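Local coordinates for protein glucose-6-phosphate isomerase (Plasmodium falciparum, PDB 3QKI) that probably interconverts alpha-D-glucose 6-phosphate and beta-D-fructose 6-phosphate, the second step of glycolysis, at residues A[231-245]-A[260-272]. Residues are numbered along the deposited sequence; the frame is centred on the assembly and turned at random.
Sequences VNRAIQNLDQYDTLV and NARSIKKWLSLKI
Helix 231-235, with V231 turned to N260 and I264, and I235 to I264 and W267, runs at 44° to helix 260-268, their axes 11.4 Å apart; strand 243-245 packs against the same helix, axes 10.6 Å apart and roughly antiparallel (154°). Between helix and strand, the turn 235-238 and the 3-10 segment 240-242 pack against W267, L268 and the residues after them, and the backbones come nearest at Q240 and L268. W267 is clamped between two layers. I235 CG2 sits over one face of the indole, 3.6 Å from the centroid of the five-membered ring, while Q240 CG covers the opposite face, 3.5 Å from the six-membered centroid. A bend at chi2 (91°) lays the Q240 amide almost parallel to the indole, and NE2 donates a nearly straight 2.8 Å bond to W267 O. That carbonyl also accepts from L270 N on its other face, so the glutamine joins the 3-10 segment to the backbone at W267. L238 O and T243 CG2 line the indole edge, where a water bridges I235 O and L238 O. The arrangement belongs to an alpha/beta sandwich of the SIS type found in phosphoglucose isomerases: helix 255-268 packs on strand 243-248 of a parallel sheet, with helix 228-235 beside it on the same face, and S249, K250, T251 and T254, which bind beta-D-fructose 6-phosphate in this protein, lie in the strand-to-helix connection. V245 CG2 packs on I264 CG2 (3.6 Å) and L268 CD1. K271 bends at chi2 and chi3 to carry its CD over the Y241 ring and its NZ to D239 OD1, a 2.8 Å salt bridge. Y241 N meets OD1 from the opposite face of the carboxylate, closing an Asx turn.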
# COMPACT_ATOMS: atom_id res chain seq x y z
N VAL A 231 -12.51 -14.62 3.24
CA VAL A 231 -12.76 -16.08 3.21
C VAL A 231 -13.10 -16.45 1.75
O VAL A 231 -12.58 -17.43 1.20
CB VAL A 231 -13.89 -16.47 4.21
CG1 VAL A 231 -14.39 -17.92 3.99
CG2 VAL A 231 -13.44 -16.28 5.65
N ASN A 232 -13.94 -15.61 1.10
CA ASN A 232 -14.30 -15.81 -0.29
C ASN A 232 -13.08 -15.85 -1.20
O ASN A 232 -12.96 -16.74 -2.05
CB ASN A 232 -15.29 -14.72 -0.74
CG ASN A 232 -16.06 -15.06 -1.99
OD1 ASN A 232 -15.97 -16.16 -2.55
ND2 ASN A 232 -16.90 -14.14 -2.40
N ARG A 233 -12.16 -14.90 -1.01
CA ARG A 233 -10.91 -14.83 -1.77
C ARG A 233 -10.02 -16.04 -1.46
O ARG A 233 -9.45 -16.64 -2.37
CB ARG A 233 -10.14 -13.53 -1.46
CG ARG A 233 -10.83 -12.32 -2.08
CD ARG A 233 -10.26 -11.00 -1.63
NE ARG A 233 -10.92 -9.93 -2.38
CZ ARG A 233 -10.44 -9.40 -3.49
NH1 ARG A 233 -9.22 -9.72 -3.90
NH2 ARG A 233 -11.15 -8.52 -4.17
N ALA A 234 -9.95 -16.42 -0.19
CA ALA A 234 -9.12 -17.57 0.21
C ALA A 234 -9.58 -18.90 -0.45
O ALA A 234 -8.75 -19.63 -0.95
CB ALA A 234 -9.09 -17.70 1.73
N ILE A 235 -10.90 -19.18 -0.48
CA ILE A 235 -11.45 -20.46 -0.99
C ILE A 235 -11.74 -20.56 -2.48
O ILE A 235 -11.96 -21.67 -2.98
CB ILE A 235 -12.68 -20.87 -0.19
CG1 ILE A 235 -13.85 -19.85 -0.38
CG2 ILE A 235 -12.30 -21.07 1.27
CD1 ILE A 235 -15.15 -20.36 -0.26
N GLN A 236 -11.75 -19.41 -3.19
CA GLN A 236 -11.93 -19.24 -4.64
C GLN A 236 -11.28 -20.37 -5.47
O GLN A 236 -10.05 -20.42 -5.47
CB GLN A 236 -11.24 -17.90 -5.01
CG GLN A 236 -11.11 -17.61 -6.51
CD GLN A 236 -12.20 -16.69 -6.94
OE1 GLN A 236 -13.38 -16.96 -6.72
NE2 GLN A 236 -11.83 -15.55 -7.50
N ASN A 237 -12.06 -21.21 -6.18
CA ASN A 237 -11.56 -22.28 -7.07
C ASN A 237 -10.67 -23.34 -6.39
O ASN A 237 -9.88 -24.01 -7.06
CB ASN A 237 -10.85 -21.71 -8.31
CG ASN A 237 -11.75 -20.94 -9.23
OD1 ASN A 237 -11.55 -19.75 -9.44
ND2 ASN A 237 -12.75 -21.63 -9.79
N LEU A 238 -10.78 -23.47 -5.07
CA LEU A 238 -9.96 -24.44 -4.34
C LEU A 238 -10.79 -25.65 -4.02
O LEU A 238 -11.97 -25.50 -3.66
CB LEU A 238 -9.35 -23.85 -3.04
CG LEU A 238 -8.27 -22.75 -3.15
CD1 LEU A 238 -7.47 -22.63 -1.87
CD2 LEU A 238 -7.31 -23.00 -4.28
N ASP A 239 -10.19 -26.85 -4.13
CA ASP A 239 -10.88 -28.07 -3.72
C ASP A 239 -10.37 -28.37 -2.31
O ASP A 239 -9.15 -28.38 -2.09
CB ASP A 239 -10.56 -29.24 -4.69
CG ASP A 239 -11.28 -30.55 -4.43
OD1 ASP A 239 -11.82 -30.73 -3.32
OD2 ASP A 239 -11.31 -31.41 -5.34
N GLN A 240 -11.31 -28.61 -1.35
CA GLN A 240 -10.98 -28.95 0.05
C GLN A 240 -10.01 -30.13 0.11
O GLN A 240 -9.12 -30.11 0.95
CB GLN A 240 -12.23 -29.31 0.85
CG GLN A 240 -13.14 -28.13 1.16
CD GLN A 240 -14.19 -27.90 0.11
OE1 GLN A 240 -13.97 -28.09 -1.07
NE2 GLN A 240 -15.37 -27.46 0.54
N TYR A 241 -10.17 -31.12 -0.79
CA TYR A 241 -9.34 -32.32 -0.86
C TYR A 241 -7.86 -32.08 -1.17
O TYR A 241 -7.05 -32.95 -0.84
CB TYR A 241 -9.91 -33.37 -1.83
CG TYR A 241 -11.27 -33.95 -1.47
CD1 TYR A 241 -11.59 -34.28 -0.16
CD2 TYR A 241 -12.17 -34.32 -2.47
CE1 TYR A 241 -12.80 -34.88 0.17
CE2 TYR A 241 -13.39 -34.93 -2.15
CZ TYR A 241 -13.70 -35.21 -0.83
OH TYR A 241 -14.91 -35.79 -0.52
N ASP A 242 -7.50 -30.93 -1.79
CA ASP A 242 -6.11 -30.58 -2.14
C ASP A 242 -5.48 -29.59 -1.17
O ASP A 242 -4.32 -29.21 -1.35
CB ASP A 242 -6.10 -29.89 -3.52
CG ASP A 242 -6.63 -30.67 -4.68
OD1 ASP A 242 -6.36 -31.89 -4.75
OD2 ASP A 242 -7.25 -30.05 -5.58
N THR A 243 -6.25 -29.11 -0.20
CA THR A 243 -5.89 -27.99 0.67
C THR A 243 -5.40 -28.29 2.09
O THR A 243 -6.12 -28.91 2.88
CB THR A 243 -7.09 -27.02 0.67
OG1 THR A 243 -7.48 -26.76 -0.69
CG2 THR A 243 -6.79 -25.70 1.40
N LEU A 244 -4.23 -27.75 2.42
CA LEU A 244 -3.65 -27.78 3.76
C LEU A 244 -3.96 -26.40 4.39
O LEU A 244 -3.79 -25.38 3.73
CB LEU A 244 -2.14 -28.02 3.72
CG LEU A 244 -1.46 -28.16 5.10
CD1 LEU A 244 -1.86 -29.44 5.80
CD2 LEU A 244 0.03 -28.05 4.99
N VAL A 245 -4.46 -26.38 5.62
CA VAL A 245 -4.79 -25.16 6.32
C VAL A 245 -3.83 -24.98 7.50
O VAL A 245 -3.70 -25.87 8.35
CB VAL A 245 -6.27 -25.19 6.76
CG1 VAL A 245 -6.64 -23.94 7.54
CG2 VAL A 245 -7.20 -25.36 5.55
N ASN A 260 -11.90 -16.99 11.54
CA ASN A 260 -11.52 -17.44 10.20
C ASN A 260 -11.19 -18.91 10.19
O ASN A 260 -11.58 -19.60 9.25
CB ASN A 260 -10.39 -16.60 9.61
CG ASN A 260 -10.89 -15.34 8.95
OD1 ASN A 260 -12.02 -15.27 8.46
ND2 ASN A 260 -10.06 -14.31 8.93
N ALA A 261 -10.49 -19.41 11.24
CA ALA A 261 -10.15 -20.82 11.39
C ALA A 261 -11.43 -21.67 11.48
O ALA A 261 -11.56 -22.67 10.77
CB ALA A 261 -9.27 -21.04 12.62
N ARG A 262 -12.39 -21.25 12.31
CA ARG A 262 -13.67 -21.97 12.44
C ARG A 262 -14.43 -21.98 11.11
O ARG A 262 -14.99 -23.02 10.72
CB ARG A 262 -14.55 -21.40 13.57
CG ARG A 262 -13.96 -21.67 14.96
CD ARG A 262 -14.90 -21.24 16.07
NE ARG A 262 -15.28 -19.81 16.04
CZ ARG A 262 -14.58 -18.84 16.62
NH1 ARG A 262 -13.44 -19.11 17.24
NH2 ARG A 262 -15.02 -17.59 16.58
N SER A 263 -14.38 -20.85 10.37
CA SER A 263 -15.03 -20.72 9.07
C SER A 263 -14.38 -21.65 8.03
O SER A 263 -15.09 -22.31 7.27
CB SER A 263 -15.01 -19.26 8.61
OG SER A 263 -15.66 -18.42 9.55
N ILE A 264 -13.05 -21.72 8.02
CA ILE A 264 -12.32 -22.57 7.08
C ILE A 264 -12.47 -24.06 7.44
O ILE A 264 -12.52 -24.89 6.53
CB ILE A 264 -10.86 -22.09 6.82
CG1 ILE A 264 -10.87 -20.73 6.08
CG2 ILE A 264 -10.01 -23.14 6.05
CD1 ILE A 264 -11.50 -20.72 4.62
N LYS A 265 -12.60 -24.36 8.73
CA LYS A 265 -12.84 -25.73 9.18
C LYS A 265 -14.24 -26.17 8.71
O LYS A 265 -14.39 -27.30 8.26
CB LYS A 265 -12.72 -25.85 10.71
CG LYS A 265 -12.85 -27.27 11.23
CD LYS A 265 -12.81 -27.26 12.75
CE LYS A 265 -12.73 -28.64 13.32
NZ LYS A 265 -12.96 -28.61 14.79
N LYS A 266 -15.25 -25.26 8.76
CA LYS A 266 -16.60 -25.51 8.25
C LYS A 266 -16.53 -25.77 6.73
O LYS A 266 -17.15 -26.71 6.26
CB LYS A 266 -17.54 -24.33 8.54
CG LYS A 266 -17.97 -24.22 9.99
CD LYS A 266 -19.24 -24.97 10.28
CE LYS A 266 -19.48 -25.12 11.77
NZ LYS A 266 -19.94 -23.85 12.40
N TRP A 267 -15.73 -24.96 5.98
CA TRP A 267 -15.54 -25.13 4.53
C TRP A 267 -14.88 -26.50 4.24
O TRP A 267 -15.35 -27.23 3.36
CB TRP A 267 -14.72 -23.98 3.95
CG TRP A 267 -14.29 -24.16 2.52
CD1 TRP A 267 -15.07 -24.02 1.40
CD2 TRP A 267 -12.98 -24.53 2.06
NE1 TRP A 267 -14.33 -24.29 0.27
CE2 TRP A 267 -13.04 -24.58 0.64
CE3 TRP A 267 -11.78 -24.86 2.70
CZ2 TRP A 267 -11.91 -24.86 -0.14
CZ3 TRP A 267 -10.66 -25.14 1.92
CH2 TRP A 267 -10.73 -25.15 0.52
N LEU A 268 -13.80 -26.86 5.00
CA LEU A 268 -13.15 -28.17 4.83
C LEU A 268 -14.17 -29.31 5.07
O LEU A 268 -14.18 -30.28 4.31
CB LEU A 268 -11.96 -28.38 5.81
CG LEU A 268 -10.64 -27.66 5.55
CD1 LEU A 268 -9.64 -28.01 6.67
CD2 LEU A 268 -10.03 -28.05 4.18
N SER A 269 -15.02 -29.17 6.11
CA SER A 269 -16.01 -30.17 6.53
C SER A 269 -17.19 -30.36 5.58
O SER A 269 -18.00 -31.26 5.78
CB SER A 269 -16.50 -29.90 7.94
OG SER A 269 -15.40 -29.96 8.83
N LEU A 270 -17.30 -29.53 4.55
CA LEU A 270 -18.32 -29.69 3.52
C LEU A 270 -17.99 -30.97 2.72
O LEU A 270 -18.89 -31.63 2.21
CB LEU A 270 -18.37 -28.47 2.58
CG LEU A 270 -18.83 -27.15 3.21
CD1 LEU A 270 -18.65 -26.01 2.26
CD2 LEU A 270 -20.29 -27.20 3.66
N LYS A 271 -16.69 -31.33 2.66
CA LYS A 271 -16.20 -32.50 1.93
C LYS A 271 -15.46 -33.49 2.82
O LYS A 271 -15.56 -34.68 2.57
CB LYS A 271 -15.27 -32.07 0.77
CG LYS A 271 -15.95 -31.24 -0.32
CD LYS A 271 -15.75 -31.90 -1.68
CE LYS A 271 -15.00 -31.03 -2.64
NZ LYS A 271 -14.39 -31.84 -3.73
N ILE A 272 -14.66 -33.00 3.81
CA ILE A 272 -13.85 -33.84 4.70
C ILE A 272 -14.60 -33.96 6.03
O ILE A 272 -14.53 -33.08 6.89
CB ILE A 272 -12.40 -33.32 4.81
CG1 ILE A 272 -11.82 -33.04 3.41
CG2 ILE A 272 -11.51 -34.30 5.60
CD1 ILE A 272 -10.52 -32.21 3.39
O HOH W 1 -14.03 -23.80 -3.14
O HOH W 2 -17.65 -35.67 0.47